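Thiosulfate sulfurtransferase RDL2, mitochondrial (Saccharomyces cerevisiae, PDB 6K6R) catalyses the transfer of sulfane sulfur from thiosulfate to cyanide, giving thiocyanate and sulfite, as a mitochondrial single-domain rhodanese. Local coordinates at residues L41-P45 against K64-T68; A79-P83 against A94-H98. All blocks are in the same frame, centred on the assembly; numbering follows the deposited sequence.

From the N terminus the chain runs through helix 35-43, whose last turn opens contact 1; strand 49-53 and helix 57-60 follow, and residues 64-68 return to the helix end just ahead of strand 69-70, closing the first loop. Contact 2 then opens at residues 79-83 and closes at 94-98, after helix 84-91 and before strand 101-104. The two loops are therefore in series, neither nested nor crossed, with centres about 20 Å apart and nearest atoms about 10 Å apart. Contact 1 ties a helix end to the approach to the edge strand 69-70, whereas contact 2 brackets helix 84-91 at the entry to an inner strand of the same parallel sheet.

Contact 1 (L41-P45 against K64-T68); sequences LVEHP and KMPTT
Val42, in the last turn of helix 35-43, reaches across to Met65 and Pro66 with its two methyl groups divided between them. CG2 approaches the terminal methyl of the methionine, with Val42 CG2 3.6 Å from Met65 CE; the bend at chi3 (93°) turns that methyl back toward the helix. The other branch, CG1, stands anti to the backbone N (chi1 169°) and meets Pro66 CG (Val42 CG1 to Pro66 CG 3.7 Å), the two side chains crossing at about a right angle. Val42 and Met65 both also touch Leu51 of strand 49-53, which carries the apolar patch on into the sheet. With an alanine here both methyls are gone, and Met65 CE and the Pro66 ring would probably lose their partners on the helix, leaving a gap between helix and turn. Farther out, Thr67 CG2 lies 4.1 Å from Pro45 CG, these side chains again crossing nearly at right angles.

The polar link across the contact is indirect. One water donates to both Leu41 O (water O to Leu41 O 2.9 Å) and Thr67 OG1, bridging a carbonyl near the helix C-terminus to the turn. Residues 65-68 form a type II beta turn, closed by a bond from Thr68 N to Met65 O (3.2 Å), with Thr67 at its third position in a left-handed backbone conformation.

In this rhodanese domain the contact joins the C-terminal end of helix 35-43 to the loop leading into strand 69-70. Its chemistry is that of a small apolar joint with one water-mediated bridge: direct contact is mostly between apolar groups, while the water supplies a hydrogen-bonded link between helix end and turn.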
loop_
_atom_site.group_PDB
_atom_site.type_symbol
_atom_site.label_atom_id
_atom_site.label_comp_id
_atom_site.label_asym_id
_atom_site.label_seq_id
_atom_site.Cartn_x
_atom_site.Cartn_y
_atom_site.Cartn_z
ATOM N N LEU A 41 3.380 -3.023 12.285
ATOM C CA LEU A 41 2.570 -3.793 11.348
ATOM C C LEU A 41 3.415 -4.772 10.544
ATOM O O LEU A 41 2.935 -5.855 10.187
ATOM C CB LEU A 41 1.816 -2.850 10.411
ATOM C CG LEU A 41 0.366 -2.550 10.794
ATOM C CD1 LEU A 41 -0.341 -1.825 9.664
ATOM C CD2 LEU A 41 -0.367 -3.831 11.156
ATOM N N VAL A 42 4.666 -4.415 10.246
ATOM C CA VAL A 42 5.544 -5.334 9.529
ATOM C C VAL A 42 5.978 -6.475 10.442
ATOM O O VAL A 42 6.028 -7.637 10.024
ATOM C CB VAL A 42 6.753 -4.574 8.952
ATOM C CG1 VAL A 42 7.804 -5.546 8.442
ATOM C CG2 VAL A 42 6.305 -3.640 7.840
ATOM N N GLU A 43 6.281 -6.165 11.705
ATOM C CA GLU A 43 6.735 -7.198 12.631
ATOM C C GLU A 43 5.593 -8.121 13.040
ATOM O O GLU A 43 5.799 -9.327 13.221
ATOM C CB GLU A 43 7.375 -6.554 13.859
ATOM C CG GLU A 43 8.789 -6.044 13.622
ATOM C CD GLU A 43 9.267 -5.114 14.718
ATOM O OE1 GLU A 43 8.441 -4.717 15.566
ATOM O OE2 GLU A 43 10.471 -4.776 14.729
ATOM N N HIS A 44 4.385 -7.578 13.192
ATOM C CA HIS A 44 3.205 -8.356 13.565
ATOM C C HIS A 44 2.089 -8.041 12.579
ATOM O O HIS A 44 1.330 -7.080 12.772
ATOM C CB HIS A 44 2.776 -8.062 15.000
ATOM C CG HIS A 44 3.878 -8.205 16.003
ATOM N ND1 HIS A 44 4.516 -7.123 16.568
ATOM C CD2 HIS A 44 4.458 -9.305 16.540
ATOM C CE1 HIS A 44 5.440 -7.548 17.411
ATOM N NE2 HIS A 44 5.425 -8.869 17.412
ATOM N N PRO A 45 1.964 -8.824 11.508
ATOM C CA PRO A 45 0.922 -8.550 10.509
ATOM C C PRO A 45 -0.474 -8.622 11.111
ATOM O O PRO A 45 -0.772 -9.478 11.947
ATOM C CB PRO A 45 1.139 -9.648 9.463
ATOM C CG PRO A 45 2.573 -10.030 9.612
ATOM C CD PRO A 45 2.869 -9.903 11.080
ATOM N N LYS A 64 12.048 -4.205 -1.144
ATOM C CA LYS A 64 10.638 -4.451 -0.880
ATOM C C LYS A 64 10.431 -4.487 0.627
ATOM O O LYS A 64 11.080 -5.273 1.326
ATOM C CB LYS A 64 10.172 -5.762 -1.510
ATOM C CG LYS A 64 8.695 -6.057 -1.281
ATOM C CD LYS A 64 8.261 -7.343 -1.967
ATOM C CE LYS A 64 7.854 -8.401 -0.953
ATOM N NZ LYS A 64 6.471 -8.185 -0.441
ATOM N N MET A 65 9.546 -3.636 1.123
ATOM C CA MET A 65 9.175 -3.695 2.529
ATOM C C MET A 65 8.426 -4.997 2.777
ATOM O O MET A 65 7.417 -5.254 2.109
ATOM C CB MET A 65 8.316 -2.493 2.908
ATOM C CG MET A 65 8.235 -2.242 4.404
ATOM S SD MET A 65 7.329 -0.737 4.803
ATOM C CE MET A 65 5.687 -1.395 5.037
ATOM N N PRO A 66 8.887 -5.850 3.692
ATOM C CA PRO A 66 8.228 -7.148 3.886
ATOM C C PRO A 66 6.762 -6.987 4.265
ATOM O O PRO A 66 6.362 -6.000 4.885
ATOM C CB PRO A 66 9.035 -7.796 5.019
ATOM C CG PRO A 66 9.849 -6.688 5.623
ATOM C CD PRO A 66 10.087 -5.703 4.530
ATOM N N THR A 67 5.963 -7.979 3.864
ATOM C CA THR A 67 4.516 -8.088 4.046
ATOM C C THR A 67 3.722 -7.110 3.185
ATOM O O THR A 67 2.492 -7.066 3.305
ATOM C CB THR A 67 4.076 -7.913 5.508
ATOM O OG1 THR A 67 4.256 -6.548 5.908
ATOM C CG2 THR A 67 4.881 -8.824 6.427
ATOM N N THR A 68 4.368 -6.336 2.318
ATOM C CA THR A 68 3.635 -5.415 1.464
ATOM C C THR A 68 3.147 -6.113 0.200
ATOM O O THR A 68 3.683 -7.139 -0.227
ATOM C CB THR A 68 4.503 -4.218 1.069
ATOM O OG1 THR A 68 5.760 -4.680 0.555
ATOM C CG2 THR A 68 4.745 -3.323 2.260
HETATM O O HOH W 1 1.956 -6.168 7.518
#

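Contact 2 (A79-P83 against A94-H98); sequences ALGLP and AKPPH
The ammonium group of Lys95 is gripped by two backbone carbonyls of the facing loop. The shorter bond runs from Lys95 NZ to Leu82 O (2.8 Å), arriving with a C=O...N angle of 153° and tilted slightly from the carbonyl plane. The second, from Lys95 NZ to Leu80 O at 3.1 Å, is less well directed: the nitrogen sits well above the plane of that carbonyl, at a C=O...N angle of 117°. With CG anti to the backbone N, the lysine chain sets out toward 79-83, and bends at chi3 and chi4 carry it alongside the Leu82 carbonyl, where Lys95 CD also comes within 3.4 Å of Leu82 O. The positive charge thus probably draws on the partial negative charge of two peptide oxygens. Both flank Gly81 in sequence, and the turn that presents them is closed by a bond from Leu82 N to Ala79 O (2.9 Å).

Beside this polar clasp lies an apolar one. Leu80 extends one branch to the proline that follows the lysine, CD2 of Leu80 being 4.0 Å from CG of Pro96, and the two side chains cross at about a right angle. Both also rest on Leu102 of strand 101-104, while Pro96 O is hydrogen bonded to Tyr124 OH.

The segments flank helix 84-91, for which Pro83 occupies the N-cap position, and Leu82 and Lys95 both touch Phe87 within it. The arrangement belongs to the crossover connection of the rhodanese alpha/beta fold: the chain leaves strand 69-70, passes through this helix and re-enters the parallel sheet at strand 101-104, shortly before Cys106, which carries a persulfide in this crystal and is the predicted persulfide intermediate of the reaction.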
loop_
_atom_site.group_PDB
_atom_site.type_symbol
_atom_site.label_atom_id
_atom_site.label_comp_id
_atom_site.label_asym_id
_atom_site.label_seq_id
_atom_site.Cartn_x
_atom_site.Cartn_y
_atom_site.Cartn_z
ATOM N N ALA A 79 -6.135 -0.493 -11.086
ATOM C CA ALA A 79 -5.911 -1.858 -10.618
ATOM C C ALA A 79 -6.981 -2.290 -9.622
ATOM O O ALA A 79 -7.582 -3.361 -9.764
ATOM C CB ALA A 79 -4.522 -1.973 -9.993
ATOM N N LEU A 80 -7.236 -1.467 -8.604
ATOM C CA LEU A 80 -8.214 -1.819 -7.581
ATOM C C LEU A 80 -9.648 -1.804 -8.095
ATOM O O LEU A 80 -10.566 -2.087 -7.318
ATOM C CB LEU A 80 -8.075 -0.882 -6.380
ATOM C CG LEU A 80 -6.895 -1.206 -5.463
ATOM C CD1 LEU A 80 -6.677 -0.104 -4.443
ATOM C CD2 LEU A 80 -7.103 -2.548 -4.775
ATOM N N GLY A 81 -9.861 -1.478 -9.367
ATOM C CA GLY A 81 -11.144 -1.624 -10.015
ATOM C C GLY A 81 -11.248 -2.831 -10.918
ATOM O O GLY A 81 -12.287 -3.019 -11.561
ATOM N N LEU A 82 -10.205 -3.655 -10.985
ATOM C CA LEU A 82 -10.215 -4.817 -11.858
ATOM C C LEU A 82 -11.144 -5.894 -11.304
ATOM O O LEU A 82 -11.354 -5.981 -10.092
ATOM C CB LEU A 82 -8.808 -5.392 -12.001
ATOM C CG LEU A 82 -7.797 -4.642 -12.867
ATOM C CD1 LEU A 82 -6.396 -5.159 -12.589
ATOM C CD2 LEU A 82 -8.142 -4.785 -14.341
ATOM N N PRO A 83 -11.719 -6.724 -12.173
ATOM C CA PRO A 83 -12.434 -7.907 -11.686
ATOM C C PRO A 83 -11.505 -8.815 -10.892
ATOM O O PRO A 83 -10.284 -8.811 -11.069
ATOM C CB PRO A 83 -12.926 -8.580 -12.971
ATOM C CG PRO A 83 -13.029 -7.461 -13.953
ATOM C CD PRO A 83 -11.894 -6.532 -13.622
ATOM N N ALA A 94 -4.420 -12.126 -4.229
ATOM C CA ALA A 94 -5.861 -11.925 -4.177
ATOM C C ALA A 94 -6.204 -10.441 -4.159
ATOM O O ALA A 94 -5.529 -9.636 -3.510
ATOM C CB ALA A 94 -6.449 -12.613 -2.945
ATOM N N LYS A 95 -7.257 -10.081 -4.883
ATOM C CA LYS A 95 -7.788 -8.730 -4.806
ATOM C C LYS A 95 -8.312 -8.492 -3.396
ATOM O O LYS A 95 -9.212 -9.220 -2.949
ATOM C CB LYS A 95 -8.899 -8.516 -5.832
ATOM C CG LYS A 95 -9.663 -7.213 -5.645
ATOM C CD LYS A 95 -10.293 -6.737 -6.945
ATOM C CE LYS A 95 -11.631 -6.061 -6.691
ATOM N NZ LYS A 95 -11.860 -4.909 -7.606
ATOM N N PRO A 96 -7.779 -7.518 -2.664
ATOM C CA PRO A 96 -8.163 -7.339 -1.261
ATOM C C PRO A 96 -9.650 -7.071 -1.126
ATOM O O PRO A 96 -10.233 -6.330 -1.931
ATOM C CB PRO A 96 -7.337 -6.121 -0.816
ATOM C CG PRO A 96 -6.888 -5.459 -2.081
ATOM C CD PRO A 96 -6.758 -6.548 -3.093
ATOM N N PRO A 97 -10.302 -7.677 -0.135
ATOM C CA PRO A 97 -11.705 -7.341 0.130
ATOM C C PRO A 97 -11.848 -5.871 0.486
ATOM O O PRO A 97 -10.928 -5.243 1.014
ATOM C CB PRO A 97 -12.073 -8.245 1.314
ATOM C CG PRO A 97 -11.067 -9.352 1.282
ATOM C CD PRO A 97 -9.808 -8.751 0.742
ATOM N N HIS A 98 -13.024 -5.320 0.187
ATOM C CA HIS A 98 -13.244 -3.890 0.365
ATOM C C HIS A 98 -13.362 -3.480 1.827
ATOM O O HIS A 98 -13.450 -2.280 2.108
ATOM C CB HIS A 98 -14.488 -3.461 -0.410
ATOM C CG HIS A 98 -14.350 -3.614 -1.893
ATOM N ND1 HIS A 98 -14.087 -2.551 -2.730
ATOM C CD2 HIS A 98 -14.426 -4.708 -2.687
ATOM C CE1 HIS A 98 -14.013 -2.984 -3.977
ATOM N NE2 HIS A 98 -14.215 -4.289 -3.977
#